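PDB 3FZ0: nucleoside hydrolase, putative from Trypanosoma brucei, which belongs to the nucleoside hydrolase family, whose members are calcium-dependent enzymes, and holds a calcium ion in its metal site. Local coordinates for residues 51-54 with 55-59; 177-181 with 182-186; 204-207 with 208-212; 214-217 with 218-222; 279-282 with 283-286. The protein carries 2 engineered substitutions. One frame throughout, in Å; residues are numbered along the deposited sequence.

Interaction 1 (51-54 with 55-59); sequences ENIG and KLLDL
Ile53 and Leu57 lie side by side one turn apart, pointing the same way, with Ile53 CG2 3.7 Å from Leu57 CD1. The branching of Ile53 makes this possible: CG1 runs beside the backbone N (chi1 -66°), which leaves CG2 on the side facing the next turn. Leu57 CG also rests against Ile53 O, so its side chain packs on the peptide as well as on the methyl. The backbone beneath is regular helix: Lys55 N donates to Glu51 O, Leu56 N to Asn52 O, Leu57 N to Ile53 O at 2.8 Å, and Asp58 N to Gly54 O at 3.0 Å. Lys55 runs out as an extended chain whose CG passes 3.2 Å from Glu51 O; its NZ remains 5.9 Å from Glu51 OE1, too far for a salt bridge. The Asp58 side chain leans back toward the preceding turn, OD2 coming to 3.4 Å from Gly54 O. These are two acceptors, and the carboxylate is paired instead with Arg101, while Ser99 OG makes weak bonds to both Asp58 OD1 and Gly54 O. Further out, Asn52 is held by Gln48 and by the carbonyls of Cys15 and Asp89. Ile53 and Leu57 both reach Ile37 of strand 32-39; Ile53 also shares Ile23 of helix 17-27 with Leu56, which adds Met24 and Phe245. The helix thus packs on both the sheet and neighbouring helices, as expected for the connecting helix of a beta-alpha-beta crossover, here strand 32-39, helix 46-60 and strand 66-68.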
loop_
_atom_site.group_PDB
_atom_site.type_symbol
_atom_site.label_atom_id
_atom_site.label_comp_id
_atom_site.label_asym_id
_atom_site.label_seq_id
_atom_site.Cartn_x
_atom_site.Cartn_y
_atom_site.Cartn_z
ATOM N N GLU B 51 7.158 23.836 -27.210
ATOM C CA GLU B 51 8.241 24.372 -28.031
ATOM C C GLU B 51 8.857 23.303 -28.931
ATOM O O GLU B 51 9.162 23.562 -30.114
ATOM C CB GLU B 51 9.315 25.012 -27.164
ATOM C CG GLU B 51 8.826 26.239 -26.370
ATOM C CD GLU B 51 8.343 27.408 -27.254
ATOM O OE1 GLU B 51 9.021 27.742 -28.248
ATOM O OE2 GLU B 51 7.294 28.019 -26.951
ATOM N N ASN B 52 9.005 22.088 -28.379
ATOM C CA ASN B 52 9.535 20.945 -29.158
ATOM C C ASN B 52 8.629 20.559 -30.330
ATOM O O ASN B 52 9.111 20.488 -31.470
ATOM C CB ASN B 52 9.832 19.739 -28.263
ATOM C CG ASN B 52 10.848 20.034 -27.197
ATOM O OD1 ASN B 52 11.475 21.110 -27.183
ATOM N ND2 ASN B 52 11.045 19.072 -26.299
ATOM N N ILE B 53 7.334 20.352 -30.065
ATOM C CA ILE B 53 6.365 20.059 -31.121
ATOM C C ILE B 53 6.386 21.156 -32.200
ATOM O O ILE B 53 6.419 20.851 -33.392
ATOM C CB ILE B 53 4.902 19.838 -30.579
ATOM C CG1 ILE B 53 4.789 18.579 -29.710
ATOM C CG2 ILE B 53 3.898 19.715 -31.733
ATOM C CD1 ILE B 53 5.505 17.335 -30.262
ATOM N N GLY B 54 6.433 22.416 -31.784
ATOM C CA GLY B 54 6.494 23.534 -32.695
ATOM C C GLY B 54 7.695 23.477 -33.593
ATOM O O GLY B 54 7.571 23.748 -34.799
ATOM N N LYS B 55 8.863 23.132 -33.035
ATOM C CA LYS B 55 10.097 22.988 -33.846
ATOM C C LYS B 55 9.985 21.806 -34.793
ATOM O O LYS B 55 10.406 21.911 -35.949
ATOM C CB LYS B 55 11.353 22.862 -32.973
ATOM C CG LYS B 55 11.646 24.114 -32.131
ATOM C CD LYS B 55 12.636 23.842 -31.020
ATOM C CE LYS B 55 12.992 25.125 -30.318
ATOM N NZ LYS B 55 14.148 24.979 -29.423
ATOM N N LEU B 56 9.398 20.694 -34.322
ATOM C CA LEU B 56 9.178 19.542 -35.208
ATOM C C LEU B 56 8.199 19.846 -36.367
ATOM O O LEU B 56 8.457 19.470 -37.501
ATOM C CB LEU B 56 8.703 18.332 -34.405
ATOM C CG LEU B 56 8.310 17.060 -35.179
ATOM C CD1 LEU B 56 9.503 16.474 -35.945
ATOM C CD2 LEU B 56 7.757 16.031 -34.164
ATOM N N LEU B 57 7.100 20.558 -36.099
ATOM C CA LEU B 57 6.167 20.897 -37.172
ATOM C C LEU B 57 6.691 21.976 -38.149
ATOM O O LEU B 57 6.307 21.976 -39.330
ATOM C CB LEU B 57 4.794 21.274 -36.618
ATOM C CG LEU B 57 4.116 20.221 -35.732
ATOM C CD1 LEU B 57 2.804 20.736 -35.168
ATOM C CD2 LEU B 57 3.936 18.862 -36.426
ATOM N N ASP B 58 7.541 22.894 -37.672
ATOM C CA ASP B 58 8.289 23.794 -38.572
ATOM C C ASP B 58 9.015 23.009 -39.656
ATOM O O ASP B 58 8.889 23.321 -40.840
ATOM C CB ASP B 58 9.322 24.626 -37.797
ATOM C CG ASP B 58 8.696 25.752 -37.001
ATOM O OD1 ASP B 58 7.533 26.154 -37.305
ATOM O OD2 ASP B 58 9.383 26.265 -36.095
ATOM N N LEU B 59 9.751 21.977 -39.234
ATOM C CA LEU B 59 10.491 21.121 -40.142
ATOM C C LEU B 59 9.611 20.647 -41.311
ATOM O O LEU B 59 10.018 20.702 -42.452
ATOM C CB LEU B 59 11.084 19.952 -39.369
ATOM C CG LEU B 59 12.134 19.091 -40.080
ATOM C CD1 LEU B 59 13.397 19.936 -40.406
ATOM C CD2 LEU B 59 12.498 17.870 -39.256
#

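Interaction 2 (177-181 with 182-186); sequences MAAEF and NSHCD
Cys185 places its sulfur over one face of the Phe181 ring, SG lying 3.5 Å from the ring centroid and 19° off the normal, displaced toward CZ. This sulfur-aromatic contact spans the first turn of helix 181-185, whose start is capped by Glu180 at the N-cap position. Both carboxylate oxygens take part in the cap. Ser183 N donates to Glu180 OE1 on its syn side at 3.1 Å, though well out of the carboxylate plane, and Asn182 N donates to Glu180 OE2 at 2.9 Å, approaching from above that plane. A bend at chi2 (-77°) curls the glutamate chain back to make this grip. The same carboxylate is tied outward as well, OE1 to Gly167 N and OE2 to a bound bis-tris molecule that probably comes from the crystallisation liquor, so the cap also lines the pocket that this molecule occupies. Behind the cap the helix proper begins, with a nearly straight bond of 2.8 Å from His184 N to Glu180 O, followed by Cys185 N to Phe181 O. With CG anti to the backbone N (chi1 -175°) and beside the carbonyl carbon, the Phe181 ring lies along the first turn, where one face meets the sulfur. Asn182, anchored through ND2 to Met165 O, crosses Phe181 with its amide plane steeply inclined to the ring; its OD1 comes to the ring edge, 3.5 Å from Phe181 CD2.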
loop_
_atom_site.group_PDB
_atom_site.type_symbol
_atom_site.label_atom_id
_atom_site.label_comp_id
_atom_site.label_asym_id
_atom_site.label_seq_id
_atom_site.Cartn_x
_atom_site.Cartn_y
_atom_site.Cartn_z
ATOM N N MET B 177 12.464 -0.317 -9.604
ATOM C CA MET B 177 12.843 -1.711 -9.918
ATOM C C MET B 177 11.798 -2.458 -10.781
ATOM O O MET B 177 12.157 -3.379 -11.515
ATOM C CB MET B 177 13.167 -2.518 -8.653
ATOM C CG MET B 177 14.409 -2.033 -7.918
ATOM S SD MET B 177 14.544 -2.637 -6.211
ATOM C CE MET B 177 15.249 -4.212 -6.502
ATOM N N ALA B 178 10.524 -2.060 -10.701
ATOM C CA ALA B 178 9.469 -2.831 -11.334
ATOM C C ALA B 178 8.749 -2.100 -12.463
ATOM O O ALA B 178 8.176 -2.749 -13.363
ATOM C CB ALA B 178 8.490 -3.255 -10.321
ATOM N N ALA B 179 8.771 -0.758 -12.413
ATOM C CA ALA B 179 7.870 0.052 -13.255
ATOM C C ALA B 179 8.612 0.835 -14.319
ATOM O O ALA B 179 9.674 1.414 -14.042
ATOM C CB ALA B 179 6.999 1.018 -12.389
ATOM N N GLU B 180 8.016 0.855 -15.520
ATOM C CA GLU B 180 8.463 1.675 -16.639
ATOM C C GLU B 180 8.084 3.161 -16.390
ATOM O O GLU B 180 7.033 3.470 -15.801
ATOM C CB GLU B 180 7.828 1.103 -17.927
ATOM C CG GLU B 180 8.091 1.832 -19.264
ATOM C CD GLU B 180 7.274 3.083 -19.409
ATOM O OE1 GLU B 180 6.100 3.092 -19.007
ATOM O OE2 GLU B 180 7.808 4.079 -19.906
ATOM N N PHE B 181 8.922 4.080 -16.860
ATOM C CA PHE B 181 8.686 5.538 -16.721
ATOM C C PHE B 181 7.240 6.074 -16.862
ATOM O O PHE B 181 6.732 6.705 -15.943
ATOM C CB PHE B 181 9.632 6.335 -17.644
ATOM C CG PHE B 181 9.542 7.829 -17.462
ATOM C CD1 PHE B 181 10.131 8.446 -16.360
ATOM C CD2 PHE B 181 8.850 8.620 -18.391
ATOM C CE1 PHE B 181 10.035 9.839 -16.171
ATOM C CE2 PHE B 181 8.751 10.022 -18.218
ATOM C CZ PHE B 181 9.351 10.634 -17.108
ATOM N N ASN B 182 6.608 5.870 -18.011
ATOM C CA ASN B 182 5.294 6.482 -18.271
ATOM C C ASN B 182 4.263 5.946 -17.276
ATOM O O ASN B 182 3.441 6.695 -16.737
ATOM C CB ASN B 182 4.804 6.200 -19.714
ATOM C CG ASN B 182 5.611 6.924 -20.787
ATOM O OD1 ASN B 182 6.190 7.965 -20.530
ATOM N ND2 ASN B 182 5.605 6.380 -22.014
ATOM N N SER B 183 4.298 4.637 -17.051
ATOM C CA SER B 183 3.433 3.986 -16.082
ATOM C C SER B 183 3.678 4.565 -14.689
ATOM O O SER B 183 2.723 5.008 -14.024
ATOM C CB SER B 183 3.671 2.469 -16.084
ATOM O OG SER B 183 2.654 1.775 -15.359
ATOM N N HIS B 184 4.943 4.566 -14.258
ATOM C CA HIS B 184 5.323 5.099 -12.955
ATOM C C HIS B 184 4.925 6.576 -12.810
ATOM O O HIS B 184 4.536 6.994 -11.753
ATOM C CB HIS B 184 6.831 4.910 -12.711
ATOM C CG HIS B 184 7.257 5.171 -11.303
ATOM N ND1 HIS B 184 8.565 5.432 -10.961
ATOM C CD2 HIS B 184 6.553 5.209 -10.145
ATOM C CE1 HIS B 184 8.652 5.622 -9.657
ATOM N NE2 HIS B 184 7.445 5.487 -9.134
ATOM N N CYS B 185 4.999 7.338 -13.891
ATOM C CA CYS B 185 4.654 8.768 -13.885
ATOM C C CYS B 185 3.232 8.966 -13.473
ATOM O O CYS B 185 2.911 9.899 -12.741
ATOM C CB CYS B 185 4.850 9.386 -15.265
ATOM S SG CYS B 185 6.538 9.946 -15.560
ATOM N N ASP B 186 2.360 8.082 -13.936
ATOM C CA ASP B 186 0.966 8.247 -13.591
ATOM C C ASP B 186 0.277 6.914 -13.572
ATOM O O ASP B 186 -0.355 6.533 -14.564
ATOM C CB ASP B 186 0.265 9.228 -14.553
ATOM C CG ASP B 186 -1.001 9.743 -13.988
ATOM O OD1 ASP B 186 -1.523 9.028 -13.126
ATOM O OD2 ASP B 186 -1.480 10.846 -14.369
#

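Interaction 3 (204-207 with 208-212); sequences QLVN and WEVTV
Asn207 caps helix 208-212, and two hydrogen bonds connect it to the first turn. Its side-chain OD1 accepts from Val210 N at 3.2 Å, with the donor above the amide carbonyl plane, and its backbone O accepts from Thr211 N at 3.3 Å. A chi1 of 49°, with CG between the backbone N and the carbonyl carbon, brings OD1 within bonding distance of Val210 N. Both ends of this amide are engaged further: ND2 donates to Ile340 O and weakly to Leu205 O, while OD1 also bonds Ser169 OG. A second polar pair lies inside the helix, where Trp208 O receives both Val212 N and, at 2.8 Å, Thr211 OG1. The hydroxyl of Thr211 is thereby satisfied by the backbone one turn earlier. Apolar contacts cross the junction beside these bonds. Val206 CG1 meets Thr211 CG2 at 3.7 Å, the two side chains crossing at about a right angle, and lies 4.2 Å from Val210 CG1. Within the helix, Val212 CG2 sits above the centre of the Trp208 ring, whose NE1 bonds Tyr322 OH of the second subunit. The whole is a strand-to-helix turn at the end of strand 203-206, which runs between strands 162-165 and 337-343 of the main sheet, while Val206, Trp208 and Thr211 pack against helix 282-291.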
loop_
_atom_site.group_PDB
_atom_site.type_symbol
_atom_site.label_atom_id
_atom_site.label_comp_id
_atom_site.label_asym_id
_atom_site.label_seq_id
_atom_site.Cartn_x
_atom_site.Cartn_y
_atom_site.Cartn_z
ATOM N N GLN B 204 -3.728 -1.929 -26.673
ATOM C CA GLN B 204 -2.451 -2.551 -27.066
ATOM C C GLN B 204 -1.317 -1.977 -26.232
ATOM O O GLN B 204 -1.042 -0.763 -26.276
ATOM C CB GLN B 204 -2.156 -2.325 -28.549
ATOM C CG GLN B 204 -3.325 -2.679 -29.468
ATOM C CD GLN B 204 -3.642 -4.150 -29.474
ATOM O OE1 GLN B 204 -2.800 -4.961 -29.855
ATOM N NE2 GLN B 204 -4.858 -4.517 -29.033
ATOM N N LEU B 205 -0.662 -2.840 -25.461
ATOM C CA LEU B 205 0.378 -2.388 -24.538
ATOM C C LEU B 205 1.754 -2.545 -25.165
ATOM O O LEU B 205 2.341 -3.638 -25.162
ATOM C CB LEU B 205 0.284 -3.131 -23.194
ATOM C CG LEU B 205 1.188 -2.679 -22.039
ATOM C CD1 LEU B 205 0.684 -1.456 -21.215
ATOM C CD2 LEU B 205 1.481 -3.887 -21.101
ATOM N N VAL B 206 2.283 -1.462 -25.710
ATOM C CA VAL B 206 3.640 -1.499 -26.239
ATOM C C VAL B 206 4.609 -1.189 -25.084
ATOM O O VAL B 206 4.867 -0.019 -24.726
ATOM C CB VAL B 206 3.778 -0.600 -27.455
ATOM C CG1 VAL B 206 5.199 -0.720 -28.085
ATOM C CG2 VAL B 206 2.647 -0.952 -28.481
ATOM N N ASN B 207 5.105 -2.271 -24.487
ATOM C CA ASN B 207 5.851 -2.204 -23.240
ATOM C C ASN B 207 7.333 -2.072 -23.501
ATOM O O ASN B 207 7.806 -2.278 -24.630
ATOM C CB ASN B 207 5.589 -3.453 -22.385
ATOM C CG ASN B 207 5.739 -4.729 -23.176
ATOM O OD1 ASN B 207 6.838 -5.256 -23.339
ATOM N ND2 ASN B 207 4.632 -5.210 -23.725
ATOM N N TRP B 208 8.062 -1.774 -22.431
ATOM C CA TRP B 208 9.501 -1.566 -22.482
ATOM C C TRP B 208 10.285 -2.715 -23.150
ATOM O O TRP B 208 11.064 -2.468 -24.091
ATOM C CB TRP B 208 10.018 -1.291 -21.064
ATOM C CG TRP B 208 11.518 -1.245 -20.904
ATOM C CD1 TRP B 208 12.276 -2.096 -20.147
ATOM C CD2 TRP B 208 12.426 -0.294 -21.472
ATOM N NE1 TRP B 208 13.573 -1.733 -20.204
ATOM C CE2 TRP B 208 13.714 -0.632 -21.006
ATOM C CE3 TRP B 208 12.283 0.800 -22.343
ATOM C CZ2 TRP B 208 14.889 0.084 -21.400
ATOM C CZ3 TRP B 208 13.445 1.530 -22.722
ATOM C CH2 TRP B 208 14.725 1.160 -22.254
ATOM N N GLU B 209 10.083 -3.946 -22.687
ATOM C CA GLU B 209 10.888 -5.090 -23.154
ATOM C C GLU B 209 10.679 -5.385 -24.631
ATOM O O GLU B 209 11.610 -5.663 -25.340
ATOM C CB GLU B 209 10.648 -6.356 -22.322
ATOM C CG GLU B 209 11.069 -6.227 -20.842
ATOM C CD GLU B 209 9.953 -5.695 -19.926
ATOM O OE1 GLU B 209 9.037 -5.025 -20.436
ATOM O OE2 GLU B 209 9.986 -5.946 -18.694
ATOM N N VAL B 210 9.467 -5.258 -25.131
ATOM C CA VAL B 210 9.292 -5.472 -26.553
ATOM C C VAL B 210 9.975 -4.375 -27.373
ATOM O O VAL B 210 10.428 -4.650 -28.487
ATOM C CB VAL B 210 7.807 -5.681 -26.954
ATOM C CG1 VAL B 210 7.037 -4.364 -26.971
ATOM C CG2 VAL B 210 7.743 -6.364 -28.284
ATOM N N THR B 211 10.091 -3.162 -26.835
ATOM C CA THR B 211 10.812 -2.103 -27.574
ATOM C C THR B 211 12.321 -2.304 -27.484
ATOM O O THR B 211 13.035 -2.084 -28.460
ATOM C CB THR B 211 10.364 -0.669 -27.218
ATOM O OG1 THR B 211 10.813 -0.339 -25.902
ATOM C CG2 THR B 211 8.806 -0.534 -27.306
ATOM N N VAL B 212 12.812 -2.773 -26.337
ATOM C CA VAL B 212 14.222 -3.112 -26.223
ATOM C C VAL B 212 14.607 -4.188 -27.270
ATOM O O VAL B 212 15.740 -4.191 -27.814
ATOM C CB VAL B 212 14.566 -3.604 -24.798
ATOM C CG1 VAL B 212 16.038 -4.182 -24.728
ATOM C CG2 VAL B 212 14.365 -2.473 -23.799
#

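Interaction 4 (214-217 with 218-222); sequences SPMT and WGFYD
Met216 and Thr217 meet Phe220 and Tyr221 at a strand-to-helix junction, where strand 216-217 turns directly into helix 218-224 and Met-aromatic contacts line the bend. Met216 borders both rings. Its SD lies at the edge of each, 5.5 Å from the centroids of both the Phe220 and Tyr221 rings. The methyl goes further along one of them, CE reaching 3.7 Å from Tyr221 CD1, while at the base of the side chain CB touches Phe220 CD2 at 3.9 Å. A chi1 of 65° starts the chain between the backbone N and carbonyl carbon, and its extended remainder carries SD and CE alongside Tyr221. Thr217 occupies the N-cap position, but its side chain makes no capping bond: the methyl CG2, 3.0 Å from Gly219 N, is the branch turned to the first turn. The backbone closes the turn, Tyr221 N donating to Thr217 O at 2.9 Å and 175°. Within the helix, Trp218 CZ3 lies over a face of the Tyr221 ring, toward its rim. Outside, Met216 also packs on Leu352 of helix 345-356 and Trp218 on Glu254 and Thr257 of helix 251-257. With the Tyr221 N to Thr217 O bond joining the backbones and the side chains meeting through carbon and sulfur, the side-chain part of the contact is apolar, probably dispersive, and adds to the backbone bond.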
loop_
_atom_site.group_PDB
_atom_site.type_symbol
_atom_site.label_atom_id
_atom_site.label_comp_id
_atom_site.label_asym_id
_atom_site.label_seq_id
_atom_site.Cartn_x
_atom_site.Cartn_y
_atom_site.Cartn_z
ATOM N N SER B 214 13.339 -4.541 -30.181
ATOM C CA SER B 214 13.260 -4.002 -31.548
ATOM C C SER B 214 13.949 -2.627 -31.640
ATOM O O SER B 214 13.285 -1.604 -31.826
ATOM C CB SER B 214 11.798 -3.887 -31.983
ATOM O OG SER B 214 11.738 -3.488 -33.317
ATOM N N PRO B 215 15.278 -2.602 -31.476
ATOM C CA PRO B 215 15.992 -1.328 -31.463
ATOM C C PRO B 215 16.586 -1.007 -32.815
ATOM O O PRO B 215 16.497 -1.799 -33.760
ATOM C CB PRO B 215 17.147 -1.617 -30.504
ATOM C CG PRO B 215 17.439 -3.109 -30.696
ATOM C CD PRO B 215 16.197 -3.748 -31.275
ATOM N N MET B 216 17.264 0.122 -32.919
ATOM C CA MET B 216 18.155 0.273 -34.064
ATOM C C MET B 216 19.595 0.128 -33.580
ATOM O O MET B 216 19.910 0.430 -32.418
ATOM C CB MET B 216 17.923 1.571 -34.819
ATOM C CG MET B 216 18.245 2.781 -34.036
ATOM S SD MET B 216 17.956 4.278 -34.978
ATOM C CE MET B 216 18.076 5.483 -33.620
ATOM N N THR B 217 20.440 -0.385 -34.450
ATOM C CA THR B 217 21.873 -0.381 -34.235
ATOM C C THR B 217 22.431 1.043 -34.431
ATOM O O THR B 217 21.908 1.822 -35.249
ATOM C CB THR B 217 22.512 -1.348 -35.264
ATOM O OG1 THR B 217 22.230 -2.704 -34.882
ATOM C CG2 THR B 217 23.974 -1.165 -35.335
ATOM N N TRP B 218 23.489 1.386 -33.701
ATOM C CA TRP B 218 24.212 2.621 -33.967
ATOM C C TRP B 218 24.735 2.673 -35.402
ATOM O O TRP B 218 24.736 3.742 -36.016
ATOM C CB TRP B 218 25.310 2.892 -32.928
ATOM C CG TRP B 218 24.717 3.301 -31.597
ATOM C CD1 TRP B 218 24.758 2.586 -30.428
ATOM C CD2 TRP B 218 23.958 4.492 -31.310
ATOM N NE1 TRP B 218 24.082 3.254 -29.443
ATOM C CE2 TRP B 218 23.589 4.428 -29.944
ATOM C CE3 TRP B 218 23.570 5.605 -32.070
ATOM C CZ2 TRP B 218 22.834 5.428 -29.312
ATOM C CZ3 TRP B 218 22.818 6.623 -31.443
ATOM C CH2 TRP B 218 22.455 6.518 -30.072
ATOM N N GLY B 219 25.167 1.523 -35.937
ATOM C CA GLY B 219 25.588 1.381 -37.356
ATOM C C GLY B 219 24.454 1.743 -38.321
ATOM O O GLY B 219 24.657 2.492 -39.284
ATOM N N PHE B 220 23.250 1.248 -38.044
ATOM C CA PHE B 220 22.084 1.598 -38.836
ATOM C C PHE B 220 21.853 3.114 -38.736
ATOM O O PHE B 220 21.712 3.792 -39.773
ATOM C CB PHE B 220 20.848 0.822 -38.366
ATOM C CG PHE B 220 19.583 1.209 -39.074
ATOM C CD1 PHE B 220 19.218 0.564 -40.263
ATOM C CD2 PHE B 220 18.746 2.205 -38.559
ATOM C CE1 PHE B 220 18.036 0.914 -40.924
ATOM C CE2 PHE B 220 17.559 2.571 -39.219
ATOM C CZ PHE B 220 17.194 1.926 -40.386
ATOM N N TYR B 221 21.830 3.626 -37.496
ATOM C CA TYR B 221 21.694 5.059 -37.244
ATOM C C TYR B 221 22.656 5.888 -38.099
ATOM O O TYR B 221 22.258 6.874 -38.710
ATOM C CB TYR B 221 21.916 5.386 -35.762
ATOM C CG TYR B 221 21.822 6.860 -35.477
ATOM C CD1 TYR B 221 20.574 7.506 -35.414
ATOM C CD2 TYR B 221 22.977 7.623 -35.256
ATOM C CE1 TYR B 221 20.488 8.871 -35.137
ATOM C CE2 TYR B 221 22.899 8.972 -34.980
ATOM C CZ TYR B 221 21.651 9.596 -34.916
ATOM O OH TYR B 221 21.555 10.959 -34.634
ATOM N N ASP B 222 23.917 5.474 -38.139
ATOM C CA ASP B 222 24.924 6.215 -38.886
ATOM C C ASP B 222 24.493 6.353 -40.347
ATOM O O ASP B 222 24.685 7.411 -40.938
ATOM C CB ASP B 222 26.311 5.574 -38.753
ATOM C CG ASP B 222 26.981 5.889 -37.415
ATOM O OD1 ASP B 222 26.419 6.678 -36.633
ATOM O OD2 ASP B 222 28.084 5.357 -37.140
#

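Interaction 5 (279-282 with 283-286); sequences CVVP and DAVA. With CA (calcium ion), chain G.
Val281 is where 279-282 first meets 283-286: its CG1 lies 3.8 Å from Ala284 CB, and its carbonyl oxygen takes weak hydrogen bonds from Ala284 N and Val285 N. It is the N-cap residue, and that oxygen is what it offers the first turn. Pro282 follows as the first helical residue, where its lack of an N-H costs nothing, and its O accepts a bond from Ala286 N at 3.2 Å in the carbonyl plane and a weak one from Val285 N, whose N-H is shared with Val281 O. This turn delivers Asp283 to the metal. OD2 binds the calcium ion at 2.4 Å, whereas OD1 remains 3.6 Å from it and accepts a hydrogen bond of 2.6 Å from water 1, itself a ligand of the calcium ion at 2.3 Å. One oxygen thus binds the ion directly and the other a bound water, an arrangement that probably fixes the rotation of the carboxylate. Asp14, Asp19 and the carbonyl of Leu134 complete the protein ligands, and Asp18 OD2 takes the N-H of Asp283. Around this helix start, helix 17-27 packs on Val281, Asp283 and Ala284, Met165 of strand 162-165 on Pro282 and Ala286, helix 345-356 on Ala284 and Val285, and helix 208-212 on Pro282 and Val285.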
loop_
_atom_site.group_PDB
_atom_site.type_symbol
_atom_site.label_atom_id
_atom_site.label_comp_id
_atom_site.label_asym_id
_atom_site.label_seq_id
_atom_site.Cartn_x
_atom_site.Cartn_y
_atom_site.Cartn_z
ATOM N N CYS B 279 20.402 1.188 -29.928
ATOM C CA CYS B 279 19.667 2.342 -29.489
ATOM C C CYS B 279 18.164 2.025 -29.508
ATOM O O CYS B 279 17.595 1.728 -30.564
ATOM C CB CYS B 279 19.977 3.514 -30.418
ATOM S SG CYS B 279 19.155 5.031 -29.886
ATOM N N VAL B 280 17.528 2.090 -28.337
ATOM C CA VAL B 280 16.119 1.753 -28.176
ATOM C C VAL B 280 15.290 3.000 -28.415
ATOM O O VAL B 280 15.572 4.028 -27.831
ATOM C CB VAL B 280 15.844 1.240 -26.758
ATOM C CG1 VAL B 280 14.409 0.734 -26.617
ATOM C CG2 VAL B 280 16.827 0.132 -26.398
ATOM N N VAL B 281 14.277 2.907 -29.281
ATOM C CA VAL B 281 13.411 4.045 -29.623
ATOM C C VAL B 281 11.928 3.722 -29.330
ATOM O O VAL B 281 11.129 3.594 -30.235
ATOM C CB VAL B 281 13.613 4.468 -31.115
ATOM C CG1 VAL B 281 12.979 5.816 -31.376
ATOM C CG2 VAL B 281 15.084 4.540 -31.451
ATOM N N PRO B 282 11.555 3.598 -28.051
ATOM C CA PRO B 282 10.251 3.009 -27.680
ATOM C C PRO B 282 9.025 3.606 -28.336
ATOM O O PRO B 282 8.180 2.841 -28.855
ATOM C CB PRO B 282 10.203 3.163 -26.161
ATOM C CG PRO B 282 11.664 3.097 -25.766
ATOM C CD PRO B 282 12.343 3.945 -26.852
ATOM N N ASP B 283 8.882 4.935 -28.309
ATOM C CA ASP B 283 7.660 5.547 -28.893
ATOM C C ASP B 283 7.482 5.254 -30.376
ATOM O O ASP B 283 6.356 5.151 -30.845
ATOM C CB ASP B 283 7.636 7.045 -28.652
ATOM C CG ASP B 283 7.497 7.386 -27.191
ATOM O OD1 ASP B 283 6.953 6.564 -26.433
ATOM O OD2 ASP B 283 7.932 8.484 -26.783
ATOM N N ALA B 284 8.580 5.101 -31.116
ATOM C CA ALA B 284 8.483 4.812 -32.551
ATOM C C ALA B 284 7.913 3.426 -32.761
ATOM O O ALA B 284 7.150 3.196 -33.712
ATOM C CB ALA B 284 9.840 4.958 -33.254
ATOM N N VAL B 285 8.258 2.501 -31.862
ATOM C CA VAL B 285 7.746 1.135 -31.947
ATOM C C VAL B 285 6.215 1.131 -31.733
ATOM O O VAL B 285 5.454 0.427 -32.418
ATOM C CB VAL B 285 8.514 0.167 -30.966
ATOM C CG1 VAL B 285 7.975 -1.269 -31.021
ATOM C CG2 VAL B 285 9.997 0.133 -31.273
ATOM N N ALA B 286 5.750 1.942 -30.795
ATOM C CA ALA B 286 4.328 2.027 -30.510
ATOM C C ALA B 286 3.566 2.590 -31.723
ATOM O O ALA B 286 2.548 2.019 -32.138
ATOM C CB ALA B 286 4.086 2.887 -29.251
HETATM CA CA CA G . 7.505 9.665 -24.692
HETATM O O HOH W 1 7.548 7.459 -24.057
HETATM O O HOH W 2 7.761 9.593 -22.006
HETATM O O HOH W 3 9.920 9.345 -24.444
#

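Interactions 2, 3 and 5 gather round the bound bis-tris molecule, with side chains of Glu180, Trp208 and Pro282 within about 3 to 4 Å of it; the calcium ion is bound by Asp283 of interaction 5, and the side chain of Asn182 in interaction 2 is about 5 Å from it. Interactions 3 and 5, centres 9 Å apart, pack directly through Thr211 CG2 on Val285 CB (3.7 Å). Glu180 CG touches Trp208 CB between interactions 2 and 3. Interaction 4 adjoins interaction 5 by a probable hydrogen bond between Met216 O and Cys279 N (2.6 Å). Interaction 1 stands apart, touching none of the others, with Ile53 about 10 Å from the calcium ion.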